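Local coordinates for protein GrgF (Penicillium sp. sh18, PDB 6LZH) that acts as a polyketide transferase of alpha/beta hydrolase fold in the biosynthesis of the chain-fused fungal polyketide gregatin A, at residues G32-M37 with T96-N101; G40-K45 with N205-Q210; D51-F56 with I61-Y66; D67-G72 with A84-E89. One frame throughout, in Å; residues are numbered along the deposited sequence.

Contact 1: residues G32-M37 with T96-N101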
loop_
_atom_site.group_PDB
_atom_site.type_symbol
_atom_site.label_atom_id
_atom_site.label_comp_id
_atom_site.label_asym_id
_atom_site.label_seq_id
_atom_site.Cartn_x
_atom_site.Cartn_y
_atom_site.Cartn_z
ATOM N N GLY A 32 5.350 -23.647 24.340
ATOM C CA GLY A 32 5.841 -22.383 24.840
ATOM C C GLY A 32 5.833 -21.280 23.800
ATOM O O GLY A 32 5.059 -21.306 22.838
ATOM N N PRO A 33 6.717 -20.295 23.970
ATOM C CA PRO A 33 6.735 -19.140 23.064
ATOM C C PRO A 33 7.148 -19.535 21.653
ATOM O O PRO A 33 7.684 -20.620 21.403
ATOM C CB PRO A 33 7.760 -18.204 23.711
ATOM C CG PRO A 33 8.724 -19.161 24.430
ATOM C CD PRO A 33 7.871 -20.323 24.893
ATOM N N ALA A 34 6.866 -18.631 20.710
ATOM C CA ALA A 34 7.193 -18.854 19.304
ATOM C C ALA A 34 7.603 -17.541 18.643
ATOM O O ALA A 34 7.307 -16.442 19.138
ATOM C CB ALA A 34 6.025 -19.474 18.531
ATOM N N LEU A 35 8.267 -17.682 17.491
ATOM C CA LEU A 35 8.874 -16.562 16.780
ATOM C C LEU A 35 8.803 -16.814 15.282
ATOM O O LEU A 35 9.201 -17.887 14.804
ATOM C CB LEU A 35 10.332 -16.374 17.203
ATOM C CG LEU A 35 11.026 -15.087 16.775
ATOM C CD1 LEU A 35 10.438 -13.905 17.513
ATOM C CD2 LEU A 35 12.528 -15.196 17.054
ATOM N N ILE A 36 8.297 -15.820 14.552
ATOM C CA ILE A 36 8.251 -15.823 13.094
ATOM C C ILE A 36 9.320 -14.855 12.598
ATOM O O ILE A 36 9.260 -13.653 12.897
ATOM C CB ILE A 36 6.862 -15.426 12.569
ATOM C CG1 ILE A 36 5.783 -16.350 13.143
ATOM C CG2 ILE A 36 6.858 -15.430 11.040
ATOM C CD1 ILE A 36 4.371 -15.931 12.769
ATOM N N MET A 37 10.283 -15.372 11.833
ATOM C CA MET A 37 11.479 -14.627 11.442
ATOM C C MET A 37 11.431 -14.256 9.963
ATOM O O MET A 37 11.147 -15.108 9.113
ATOM C CB MET A 37 12.738 -15.449 11.743
ATOM C CG MET A 37 12.887 -15.748 13.244
ATOM S SD MET A 37 14.227 -16.905 13.598
ATOM C CE MET A 37 15.683 -15.922 13.181
ATOM N N THR A 96 -1.800 -16.661 12.062
ATOM C CA THR A 96 -2.992 -17.515 12.027
ATOM C C THR A 96 -2.617 -18.986 11.950
ATOM O O THR A 96 -3.127 -19.811 12.716
ATOM C CB THR A 96 -3.863 -17.132 10.829
ATOM O OG1 THR A 96 -4.316 -15.788 10.993
ATOM C CG2 THR A 96 -5.060 -18.079 10.678
ATOM N N TRP A 97 -1.740 -19.328 11.007
ATOM C CA TRP A 97 -1.241 -20.697 10.879
ATOM C C TRP A 97 -0.567 -21.169 12.164
ATOM O O TRP A 97 -0.849 -22.267 12.669
ATOM C CB TRP A 97 -0.259 -20.757 9.705
ATOM C CG TRP A 97 0.365 -22.078 9.477
ATOM C CD1 TRP A 97 -0.187 -23.144 8.826
ATOM C CD2 TRP A 97 1.681 -22.486 9.878
ATOM N NE1 TRP A 97 0.709 -24.200 8.807
ATOM C CE2 TRP A 97 1.859 -23.815 9.445
ATOM C CE3 TRP A 97 2.724 -21.852 10.560
ATOM C CZ2 TRP A 97 3.036 -24.524 9.678
ATOM C CZ3 TRP A 97 3.896 -22.553 10.789
ATOM C CH2 TRP A 97 4.043 -23.877 10.347
ATOM N N PHE A 98 0.345 -20.352 12.703
ATOM C CA PHE A 98 1.191 -20.803 13.802
ATOM C C PHE A 98 0.380 -21.116 15.046
ATOM O O PHE A 98 0.710 -22.058 15.780
ATOM C CB PHE A 98 2.254 -19.740 14.125
ATOM C CG PHE A 98 3.525 -20.322 14.645
ATOM C CD1 PHE A 98 3.585 -21.687 14.858
ATOM C CD2 PHE A 98 4.650 -19.557 14.882
ATOM C CE1 PHE A 98 4.719 -22.286 15.310
ATOM C CE2 PHE A 98 5.827 -20.172 15.350
ATOM C CZ PHE A 98 5.835 -21.538 15.560
ATOM N N LYS A 99 -0.690 -20.350 15.273
ATOM C CA LYS A 99 -1.526 -20.543 16.446
ATOM C C LYS A 99 -2.080 -21.964 16.543
ATOM O O LYS A 99 -2.396 -22.433 17.646
ATOM C CB LYS A 99 -2.670 -19.534 16.424
ATOM C CG LYS A 99 -2.323 -18.202 17.064
ATOM C CD LYS A 99 -3.298 -17.121 16.669
ATOM C CE LYS A 99 -4.738 -17.553 16.854
ATOM N NZ LYS A 99 -5.625 -16.366 17.024
ATOM N N GLU A 100 -2.210 -22.665 15.413
ATOM C CA GLU A 100 -2.743 -24.021 15.447
ATOM C C GLU A 100 -1.708 -25.057 15.860
ATOM O O GLU A 100 -2.068 -26.222 16.069
ATOM C CB GLU A 100 -3.336 -24.386 14.084
ATOM C CG GLU A 100 -4.558 -23.558 13.722
ATOM C CD GLU A 100 -5.756 -23.830 14.641
ATOM O OE1 GLU A 100 -6.301 -24.962 14.606
ATOM O OE2 GLU A 100 -6.162 -22.907 15.386
ATOM N N ASN A 101 -0.453 -24.676 16.010
ATOM C CA ASN A 101 0.542 -25.648 16.447
ATOM C C ASN A 101 0.438 -25.843 17.959
ATOM O O ASN A 101 0.503 -24.862 18.709
ATOM C CB ASN A 101 1.945 -25.186 16.054
ATOM C CG ASN A 101 2.977 -26.292 16.139
ATOM O OD1 ASN A 101 3.153 -26.924 17.184
ATOM N ND2 ASN A 101 3.677 -26.527 15.038
#
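The ring of Phe98 reaches from its helix to residues 32-37 of strand 32-38 and meets Ala34 and Ile36. Its CE2 atom is 3.3 Å from Ala34 CB. Its CZ atom is 3.6 Å from the same methyl, so the CE2 and CZ part of the ring carries the contact with Ala34. On the neighbouring ring atom, Phe98 CD2 lies 3.8 Å from Ile36 CG1. Both methyl and methylene come in obliquely to the ring. Ile36 and Phe98 run past each other in opposite directions. The Ile36 branch that does the touching is CG1, which sits beside its backbone N (chi1 -56°). Phe98 already points to the strand from its CB, and its first torsion, -149°, departs from a staggered value. The contact is apolar, and its touching residues are buried.

Around this pair, Thr62 on the adjacent strand also packs against the Phe98 ring. Leu35 points the other way, to the side of helix 49-58, so alternate residues of the strand serve opposite faces of the sheet. Backbone bonds tie Ala34 to Gln108 and Ala110, and Pro33 to Thr62. The strand is therefore flanked by strands 62-66 and 108-114. Helix 84-99 covers one face and helix 49-58 the other. This is the alpha/beta/alpha layering of the alpha/beta hydrolase fold.

Contact 2: residues G40-K45 with N205-Q210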
loop_
_atom_site.group_PDB
_atom_site.type_symbol
_atom_site.label_atom_id
_atom_site.label_comp_id
_atom_site.label_asym_id
_atom_site.label_seq_id
_atom_site.Cartn_x
_atom_site.Cartn_y
_atom_site.Cartn_z
ATOM N N GLY A 40 16.240 -10.508 5.123
ATOM C CA GLY A 40 16.579 -9.202 4.594
ATOM C C GLY A 40 16.075 -8.983 3.175
ATOM O O GLY A 40 15.345 -9.790 2.594
ATOM N N PHE A 41 16.490 -7.852 2.616
ATOM C CA PHE A 41 15.935 -7.366 1.355
ATOM C C PHE A 41 16.205 -8.333 0.210
ATOM O O PHE A 41 17.359 -8.642 -0.098
ATOM C CB PHE A 41 16.528 -6.001 1.031
ATOM C CG PHE A 41 16.038 -5.424 -0.257
ATOM C CD1 PHE A 41 14.814 -4.761 -0.305
ATOM C CD2 PHE A 41 16.795 -5.533 -1.420
ATOM C CE1 PHE A 41 14.348 -4.220 -1.486
ATOM C CE2 PHE A 41 16.330 -4.993 -2.616
ATOM C CZ PHE A 41 15.099 -4.330 -2.642
ATOM N N ASN A 42 15.136 -8.791 -0.435
ATOM C CA ASN A 42 15.219 -9.647 -1.609
ATOM C C ASN A 42 15.944 -10.952 -1.317
ATOM O O ASN A 42 16.488 -11.573 -2.230
ATOM C CB ASN A 42 15.897 -8.919 -2.782
ATOM C CG ASN A 42 15.536 -9.530 -4.129
ATOM O OD1 ASN A 42 14.445 -10.067 -4.296
ATOM N ND2 ASN A 42 16.464 -9.475 -5.080
ATOM N N MET A 43 15.964 -11.388 -0.041
ATOM C CA MET A 43 16.707 -12.578 0.343
ATOM C C MET A 43 15.765 -13.709 0.766
ATOM O O MET A 43 14.692 -13.462 1.329
ATOM C CB MET A 43 17.666 -12.272 1.501
ATOM C CG MET A 43 18.889 -11.436 1.091
ATOM S SD MET A 43 19.830 -12.244 -0.247
ATOM C CE MET A 43 20.594 -13.620 0.626
ATOM N N PRO A 44 16.142 -14.956 0.504
ATOM C CA PRO A 44 15.401 -16.099 1.041
ATOM C C PRO A 44 15.772 -16.332 2.505
ATOM O O PRO A 44 16.621 -15.655 3.078
ATOM C CB PRO A 44 15.865 -17.255 0.151
ATOM C CG PRO A 44 17.296 -16.907 -0.146
ATOM C CD PRO A 44 17.315 -15.384 -0.285
ATOM N N LYS A 45 15.108 -17.315 3.105
ATOM C CA LYS A 45 15.310 -17.666 4.506
ATOM C C LYS A 45 16.676 -18.300 4.775
ATOM O O LYS A 45 17.053 -18.466 5.943
ATOM C CB LYS A 45 14.219 -18.644 4.924
ATOM C CG LYS A 45 14.394 -19.981 4.221
ATOM C CD LYS A 45 13.120 -20.779 4.186
ATOM C CE LYS A 45 13.348 -22.111 3.485
ATOM N NZ LYS A 45 13.606 -21.890 2.030
ATOM N N ASN A 205 20.629 -10.952 -7.919
ATOM C CA ASN A 205 21.045 -9.573 -8.149
ATOM C C ASN A 205 20.063 -8.793 -9.023
ATOM O O ASN A 205 20.468 -7.835 -9.698
ATOM C CB ASN A 205 22.448 -9.545 -8.767
ATOM C CG ASN A 205 22.451 -9.955 -10.225
ATOM O OD1 ASN A 205 21.699 -10.841 -10.633
ATOM N ND2 ASN A 205 23.293 -9.306 -11.022
ATOM N N ARG A 206 18.790 -9.181 -9.030
ATOM C CA ARG A 206 17.766 -8.505 -9.810
ATOM C C ARG A 206 16.532 -8.299 -8.945
ATOM O O ARG A 206 16.205 -9.123 -8.086
ATOM C CB ARG A 206 17.395 -9.307 -11.073
ATOM C CG ARG A 206 18.590 -9.696 -11.943
ATOM C CD ARG A 206 18.258 -9.647 -13.434
ATOM N NE ARG A 206 18.782 -8.435 -14.067
ATOM C CZ ARG A 206 18.402 -7.991 -15.261
ATOM N NH1 ARG A 206 17.490 -8.664 -15.957
ATOM N NH2 ARG A 206 18.929 -6.877 -15.761
ATOM N N ILE A 207 15.837 -7.199 -9.198
ATOM C CA ILE A 207 14.626 -6.852 -8.473
ATOM C C ILE A 207 13.653 -6.257 -9.485
ATOM O O ILE A 207 14.071 -5.567 -10.421
ATOM C CB ILE A 207 14.945 -5.882 -7.314
ATOM C CG1 ILE A 207 13.716 -5.674 -6.439
ATOM C CG2 ILE A 207 15.452 -4.552 -7.827
ATOM C CD1 ILE A 207 13.582 -6.723 -5.380
ATOM N N SER A 208 12.362 -6.567 -9.340
ATOM C CA SER A 208 11.384 -6.044 -10.286
ATOM C C SER A 208 11.334 -4.525 -10.210
ATOM O O SER A 208 11.505 -3.933 -9.143
ATOM C CB SER A 208 9.992 -6.614 -10.001
ATOM O OG SER A 208 9.460 -6.022 -8.830
ATOM N N VAL A 209 11.094 -3.887 -11.358
ATOM C CA VAL A 209 10.908 -2.437 -11.338
ATOM C C VAL A 209 9.681 -2.055 -10.523
ATOM O O VAL A 209 9.600 -0.938 -10.014
ATOM C CB VAL A 209 10.815 -1.844 -12.761
ATOM C CG1 VAL A 209 12.034 -2.214 -13.583
ATOM C CG2 VAL A 209 9.540 -2.299 -13.475
ATOM N N GLN A 210 8.700 -2.953 -10.395
ATOM C CA GLN A 210 7.523 -2.618 -9.610
ATOM C C GLN A 210 7.859 -2.490 -8.133
ATOM O O GLN A 210 7.110 -1.844 -7.385
ATOM C CB GLN A 210 6.429 -3.681 -9.816
ATOM C CG GLN A 210 5.964 -3.791 -11.271
ATOM C CD GLN A 210 5.370 -2.479 -11.775
ATOM O OE1 GLN A 210 4.751 -1.715 -11.010
ATOM N NE2 GLN A 210 5.558 -2.205 -13.064
#
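Phe41 and Asn42 lie in the loop after strand 32-38 and meet Arg206 and Ile207 of the short strand 206-208. In alpha/beta hydrolases this loop usually contributes to the oxyanion hole. Here it contains a type II beta turn from Gly40 to Met43. Strand 206-208 pairs in antiparallel fashion with strand 172-174. Both belong to the insertion between core strands 133-137 and 232-237, where caps of this fold are commonly found. The contact thus joins the core to this insertion, beside the active site. The Phe41 side chain comes within about 4 Å of that of the active-site residue Cys115, measured between nearest atoms.

Ile207 supplies the apolar part. Its CG1 is anti to the backbone N (chi1 -172°), and the second torsion then turns CD1 toward Phe41 and Asn42. That methyl, Ile207 CD1, sits 3.9 Å from Phe41 CZ, with the ring turned obliquely to it. The same CD1 is 3.6 Å from Asn42 CG, so it also lies against the amide.

Asn42 supplies the polar part. Its amide is held by several partners. OD1 bonds to Asn80 ND2, and ND2 also bonds to the Tyr175 hydroxyl. These bonds should fix the rotation of the amide, which is buried. Across the contact, Asn42 ND2 donates to Arg206 O at 3.0 Å. The bond is bent, with an angle of 135° at the hydrogen. The donor stands above the carbonyl plane, 41° out of it.

Contact 3: residues D51-F56 with I61-Y66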
loop_
_atom_site.group_PDB
_atom_site.type_symbol
_atom_site.label_atom_id
_atom_site.label_comp_id
_atom_site.label_asym_id
_atom_site.label_seq_id
_atom_site.Cartn_x
_atom_site.Cartn_y
_atom_site.Cartn_z
ATOM N N ASP A 51 20.727 -20.207 11.728
ATOM C CA ASP A 51 21.505 -20.412 12.948
ATOM C C ASP A 51 20.935 -19.596 14.098
ATOM O O ASP A 51 20.964 -20.038 15.255
ATOM C CB ASP A 51 22.979 -20.072 12.708
ATOM C CG ASP A 51 23.899 -20.730 13.737
ATOM O OD1 ASP A 51 23.876 -21.974 13.855
ATOM O OD2 ASP A 51 24.615 -19.999 14.449
ATOM N N ILE A 52 20.371 -18.424 13.800
ATOM C CA ILE A 52 19.701 -17.671 14.853
ATOM C C ILE A 52 18.436 -18.398 15.307
ATOM O O ILE A 52 18.131 -18.460 16.511
ATOM C CB ILE A 52 19.406 -16.241 14.369
ATOM C CG1 ILE A 52 20.724 -15.488 14.109
ATOM C CG2 ILE A 52 18.568 -15.521 15.391
ATOM C CD1 ILE A 52 20.566 -14.051 13.504
ATOM N N ALA A 53 17.660 -18.933 14.359
ATOM C CA ALA A 53 16.508 -19.751 14.730
ATOM C C ALA A 53 16.934 -20.914 15.620
ATOM O O ALA A 53 16.302 -21.190 16.651
ATOM C CB ALA A 53 15.803 -20.269 13.475
ATOM N N LYS A 54 18.022 -21.596 15.240
ATOM C CA LYS A 54 18.520 -22.711 16.038
ATOM C C LYS A 54 18.843 -22.275 17.464
ATOM O O LYS A 54 18.522 -22.984 18.428
ATOM C CB LYS A 54 19.759 -23.310 15.363
ATOM C CG LYS A 54 20.303 -24.540 16.075
ATOM C CD LYS A 54 19.404 -25.743 15.834
ATOM C CE LYS A 54 20.003 -27.041 16.365
ATOM N NZ LYS A 54 19.170 -27.631 17.468
ATOM N N TRP A 55 19.467 -21.100 17.619
ATOM C CA TRP A 55 19.774 -20.585 18.951
ATOM C C TRP A 55 18.504 -20.340 19.766
ATOM O O TRP A 55 18.437 -20.706 20.944
ATOM C CB TRP A 55 20.596 -19.299 18.831
ATOM C CG TRP A 55 21.160 -18.782 20.128
ATOM C CD1 TRP A 55 22.437 -18.965 20.603
ATOM C CD2 TRP A 55 20.483 -17.973 21.107
ATOM N NE1 TRP A 55 22.579 -18.329 21.807
ATOM C CE2 TRP A 55 21.402 -17.712 22.138
ATOM C CE3 TRP A 55 19.188 -17.450 21.209
ATOM C CZ2 TRP A 55 21.071 -16.946 23.267
ATOM C CZ3 TRP A 55 18.853 -16.686 22.333
ATOM C CH2 TRP A 55 19.796 -16.437 23.343
ATOM N N PHE A 56 17.505 -19.666 19.173
ATOM C CA PHE A 56 16.235 -19.447 19.869
ATOM C C PHE A 56 15.551 -20.770 20.194
ATOM O O PHE A 56 14.980 -20.937 21.279
ATOM C CB PHE A 56 15.286 -18.574 19.026
ATOM C CG PHE A 56 15.609 -17.095 19.062
ATOM C CD1 PHE A 56 15.753 -16.426 20.266
ATOM C CD2 PHE A 56 15.769 -16.377 17.878
ATOM C CE1 PHE A 56 16.058 -15.057 20.294
ATOM C CE2 PHE A 56 16.087 -15.010 17.900
ATOM C CZ PHE A 56 16.213 -14.354 19.099
ATOM N N ILE A 61 12.204 -21.506 22.238
ATOM C CA ILE A 61 11.303 -20.758 21.366
ATOM C C ILE A 61 11.152 -21.498 20.044
ATOM O O ILE A 61 12.143 -21.714 19.335
ATOM C CB ILE A 61 11.805 -19.328 21.115
ATOM C CG1 ILE A 61 11.901 -18.557 22.427
ATOM C CG2 ILE A 61 10.881 -18.629 20.106
ATOM C CD1 ILE A 61 12.876 -17.389 22.356
ATOM N N THR A 62 9.907 -21.838 19.688
ATOM C CA THR A 62 9.627 -22.450 18.390
ATOM C C THR A 62 9.672 -21.396 17.290
ATOM O O THR A 62 8.939 -20.403 17.340
ATOM C CB THR A 62 8.264 -23.151 18.403
ATOM O OG1 THR A 62 8.308 -24.269 19.297
ATOM C CG2 THR A 62 7.920 -23.683 17.027
ATOM N N CYS A 63 10.518 -21.612 16.282
ATOM C CA CYS A 63 10.735 -20.612 15.247
ATOM C C CYS A 63 10.191 -21.070 13.898
ATOM O O CYS A 63 10.332 -22.238 13.511
ATOM C CB CYS A 63 12.235 -20.278 15.119
ATOM S SG CYS A 63 12.909 -19.545 16.638
ATOM N N LEU A 64 9.536 -20.134 13.210
ATOM C CA LEU A 64 9.081 -20.280 11.830
ATOM C C LEU A 64 9.917 -19.345 10.964
ATOM O O LEU A 64 9.957 -18.130 11.203
ATOM C CB LEU A 64 7.591 -19.933 11.686
ATOM C CG LEU A 64 7.073 -19.898 10.237
ATOM C CD1 LEU A 64 7.155 -21.294 9.542
ATOM C CD2 LEU A 64 5.663 -19.337 10.173
ATOM N N LEU A 65 10.603 -19.906 9.977
ATOM C CA LEU A 65 11.438 -19.132 9.067
ATOM C C LEU A 65 10.971 -19.453 7.660
ATOM O O LEU A 65 11.060 -20.607 7.237
ATOM C CB LEU A 65 12.913 -19.515 9.269
ATOM C CG LEU A 65 13.997 -18.923 8.401
ATOM C CD1 LEU A 65 13.836 -17.425 8.379
ATOM C CD2 LEU A 65 15.393 -19.338 8.930
ATOM N N TYR A 66 10.467 -18.461 6.930
ATOM C CA TYR A 66 9.869 -18.780 5.642
ATOM C C TYR A 66 10.300 -17.820 4.542
ATOM O O TYR A 66 10.776 -16.713 4.802
ATOM C CB TYR A 66 8.348 -18.841 5.744
ATOM C CG TYR A 66 7.581 -17.558 5.980
ATOM C CD1 TYR A 66 7.329 -16.670 4.936
ATOM C CD2 TYR A 66 7.030 -17.285 7.221
ATOM C CE1 TYR A 66 6.595 -15.532 5.131
ATOM C CE2 TYR A 66 6.271 -16.137 7.437
ATOM C CZ TYR A 66 6.056 -15.263 6.383
ATOM O OH TYR A 66 5.305 -14.120 6.572
#
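Ala53 and Phe56 of helix 49-58 pack on Ile61 and Cys63, inside the beta-alpha-beta unit formed by strand 32-38, this helix and strand 62-66. Ala53 makes a small bump. Its CB meets Cys63 CB at 3.9 Å, and the small side chains let helix and strand come close, with CA atoms of Ala53 and Cys63 5.9 Å apart.

The sulfur of Cys63 fills the hollow one helical turn on. It lies beside its own backbone N (chi1 -63°), which swings it along the helix surface. There Cys63 SG is 3.5 Å from Phe56 CB and 3.8 Å from Ala53 O. It also makes a Cys sulfur-aromatic contact, 5.4 Å from the centre of the Phe56 ring and approached obliquely.

From its CB, Phe56 points toward the strand, but the ring then leads away, alongside Ile61. Both side chains point the same way. Phe56 CD1 touches Ile61 CD1 at 3.7 Å. Leu35 of strand 32-38 packs on both residues, so all three meet in one apolar cluster. Leu285 of helix 277-292 also packs on Ile61.

The backbone closes the turn between helix and strand. Ile61 N donates to Phe56 O at 3.0 Å. The bond is fairly straight at the hydrogen, 159°, although the donor stands above the carbonyl plane.

Contact 4: residues D67-G72 with A84-E89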
loop_
_atom_site.group_PDB
_atom_site.type_symbol
_atom_site.label_atom_id
_atom_site.label_comp_id
_atom_site.label_asym_id
_atom_site.label_seq_id
_atom_site.Cartn_x
_atom_site.Cartn_y
_atom_site.Cartn_z
ATOM N N ASP A 67 10.163 -18.295 3.298
ATOM C CA ASP A 67 10.494 -17.481 2.138
ATOM C C ASP A 67 9.304 -16.587 1.828
ATOM O O ASP A 67 8.178 -17.095 1.701
ATOM C CB ASP A 67 10.842 -18.352 0.917
ATOM C CG ASP A 67 12.211 -19.012 1.035
ATOM O OD1 ASP A 67 13.150 -18.349 1.509
ATOM O OD2 ASP A 67 12.366 -20.178 0.623
ATOM N N PRO A 68 9.484 -15.271 1.771
ATOM C CA PRO A 68 8.374 -14.390 1.396
ATOM C C PRO A 68 7.900 -14.694 -0.017
ATOM O O PRO A 68 8.535 -15.424 -0.782
ATOM C CB PRO A 68 8.976 -12.983 1.500
ATOM C CG PRO A 68 10.172 -13.143 2.399
ATOM C CD PRO A 68 10.703 -14.513 2.115
ATOM N N ARG A 69 6.742 -14.130 -0.354
ATOM C CA ARG A 69 6.192 -14.255 -1.692
ATOM C C ARG A 69 7.245 -13.981 -2.755
ATOM O O ARG A 69 7.971 -12.986 -2.682
ATOM C CB ARG A 69 5.037 -13.265 -1.857
ATOM C CG ARG A 69 4.199 -13.551 -3.072
ATOM C CD ARG A 69 4.668 -12.811 -4.300
ATOM N NE ARG A 69 4.342 -11.394 -4.260
ATOM C CZ ARG A 69 4.677 -10.548 -5.225
ATOM N NH1 ARG A 69 4.347 -9.260 -5.139
ATOM N NH2 ARG A 69 5.359 -10.994 -6.276
ATOM N N GLY A 70 7.295 -14.851 -3.763
ATOM C CA GLY A 70 8.131 -14.602 -4.926
ATOM C C GLY A 70 9.605 -14.837 -4.693
ATOM O O GLY A 70 10.429 -14.411 -5.499
ATOM N N ILE A 71 9.963 -15.496 -3.599
ATOM C CA ILE A 71 11.350 -15.671 -3.189
ATOM C C ILE A 71 11.571 -17.138 -2.853
ATOM O O ILE A 71 10.665 -17.792 -2.329
ATOM C CB ILE A 71 11.671 -14.775 -1.966
ATOM C CG1 ILE A 71 11.533 -13.290 -2.321
ATOM C CG2 ILE A 71 13.032 -15.095 -1.386
ATOM C CD1 ILE A 71 12.739 -12.711 -3.037
ATOM N N GLY A 72 12.761 -17.660 -3.172
ATOM C CA GLY A 72 13.155 -18.961 -2.646
ATOM C C GLY A 72 12.198 -20.053 -3.089
ATOM O O GLY A 72 11.876 -20.179 -4.272
ATOM N N ALA A 84 6.050 -4.597 0.605
ATOM C CA ALA A 84 6.047 -4.597 2.065
ATOM C C ALA A 84 4.641 -4.777 2.613
ATOM O O ALA A 84 4.430 -5.550 3.552
ATOM C CB ALA A 84 6.654 -3.300 2.603
ATOM N N ARG A 85 3.662 -4.052 2.050
ATOM C CA ARG A 85 2.294 -4.189 2.535
ATOM C C ARG A 85 1.822 -5.636 2.452
ATOM O O ARG A 85 1.269 -6.175 3.417
ATOM C CB ARG A 85 1.353 -3.284 1.744
ATOM C CG ARG A 85 -0.045 -3.328 2.293
ATOM C CD ARG A 85 -0.985 -2.489 1.417
ATOM N NE ARG A 85 -1.526 -3.297 0.333
ATOM C CZ ARG A 85 -2.448 -2.866 -0.521
ATOM N NH1 ARG A 85 -2.916 -1.633 -0.413
ATOM N NH2 ARG A 85 -2.898 -3.669 -1.479
ATOM N N GLN A 86 2.025 -6.276 1.301
ATOM C CA GLN A 86 1.585 -7.663 1.156
ATOM C C GLN A 86 2.349 -8.579 2.104
ATOM O O GLN A 86 1.790 -9.544 2.639
ATOM C CB GLN A 86 1.788 -8.140 -0.283
ATOM C CG GLN A 86 1.347 -9.593 -0.487
ATOM C CD GLN A 86 1.748 -10.170 -1.842
ATOM O OE1 GLN A 86 2.838 -9.910 -2.348
ATOM N NE2 GLN A 86 0.871 -10.978 -2.420
ATOM N N GLN A 87 3.644 -8.310 2.291
ATOM C CA GLN A 87 4.460 -9.184 3.130
ATOM C C GLN A 87 4.038 -9.068 4.585
ATOM O O GLN A 87 4.005 -10.070 5.313
ATOM C CB GLN A 87 5.952 -8.861 2.950
ATOM C CG GLN A 87 6.884 -9.957 3.492
ATOM C CD GLN A 87 8.360 -9.783 3.130
ATOM O OE1 GLN A 87 8.717 -9.261 2.047
ATOM N NE2 GLN A 87 9.233 -10.237 4.038
ATOM N N ALA A 88 3.687 -7.855 5.021
ATOM C CA ALA A 88 3.127 -7.700 6.358
ATOM C C ALA A 88 1.818 -8.458 6.476
ATOM O O ALA A 88 1.557 -9.104 7.495
ATOM C CB ALA A 88 2.903 -6.216 6.672
ATOM N N GLU A 89 0.958 -8.352 5.454
ATOM C CA GLU A 89 -0.289 -9.111 5.462
ATOM C C GLU A 89 -0.009 -10.597 5.613
ATOM O O GLU A 89 -0.709 -11.301 6.349
ATOM C CB GLU A 89 -1.066 -8.856 4.177
ATOM C CG GLU A 89 -1.869 -7.580 4.169
ATOM C CD GLU A 89 -2.668 -7.461 2.888
ATOM O OE1 GLU A 89 -3.665 -8.198 2.712
ATOM O OE2 GLU A 89 -2.262 -6.663 2.044
HETATM O O HOH W 1 2.030 -7.855 -4.416
#
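Pro68 and Arg69 meet Gln87 and Gln86 where a type II beta turn, Pro68 to Ile71, leans on helix 84-99. The turn follows strand 62-66 of the alpha/beta hydrolase core.

The tightly packed part is buried. The proline ring lies across the extended Gln87 side chain. Pro68 CG is 3.5 Å from Gln87 NE2, and Pro68 CB is 3.6 Å from Gln87 CD. Phe116 and Val120 of helix 116-127 also pack on Gln87.

The other part is polar, partly exposed and hydrated. Arg69 bends at its second and third torsions, which brings the guanidinium side-on to Gln86. The two side chains cross at about a right angle, with guanidinium and amide planes 65° apart. Arg69 NE and NH1 both donate to Gln86 OE1. Asp81 forms a salt bridge with Arg69 NH1, and Asp17 takes a bond from Gln86 NE2, so both flat groups are held from outside as well. A water bridges the pair by weak bonds to Arg69 NH1 and Gln86 OE1. Nearby on the helix, Arg85 forms a salt bridge with Asp83 of the second subunit.

Gln86 OE1 lies in the guanidinium plane, 2.8 Å from Arg69 NE at 162° and 3.2 Å from Arg69 NH1 in a more bent bond.

From the N terminus, strand 32-38 opens contact 1 and the loop after it opens contact 2. Helix 49-58 and strand 62-66 then close the short loop of contact 3. Next, 67-72 and 84-89 close contact 4. Contacts 3 and 4 follow in series, and both nest inside contact 1, which closes at 96-101. Contact 2 closes last, at 205-210. It crosses contact 1 and also encloses contacts 3 and 4. Contacts 1 and 3 share the sheet through neighbouring strands 32-38 and 62-66, while contacts 1 and 4 share helix 84-99. A salt bridge, Lys45 to Asp67, joins contacts 2 and 4. Of the four, contact 2 is the one that ties the core to the inserted region.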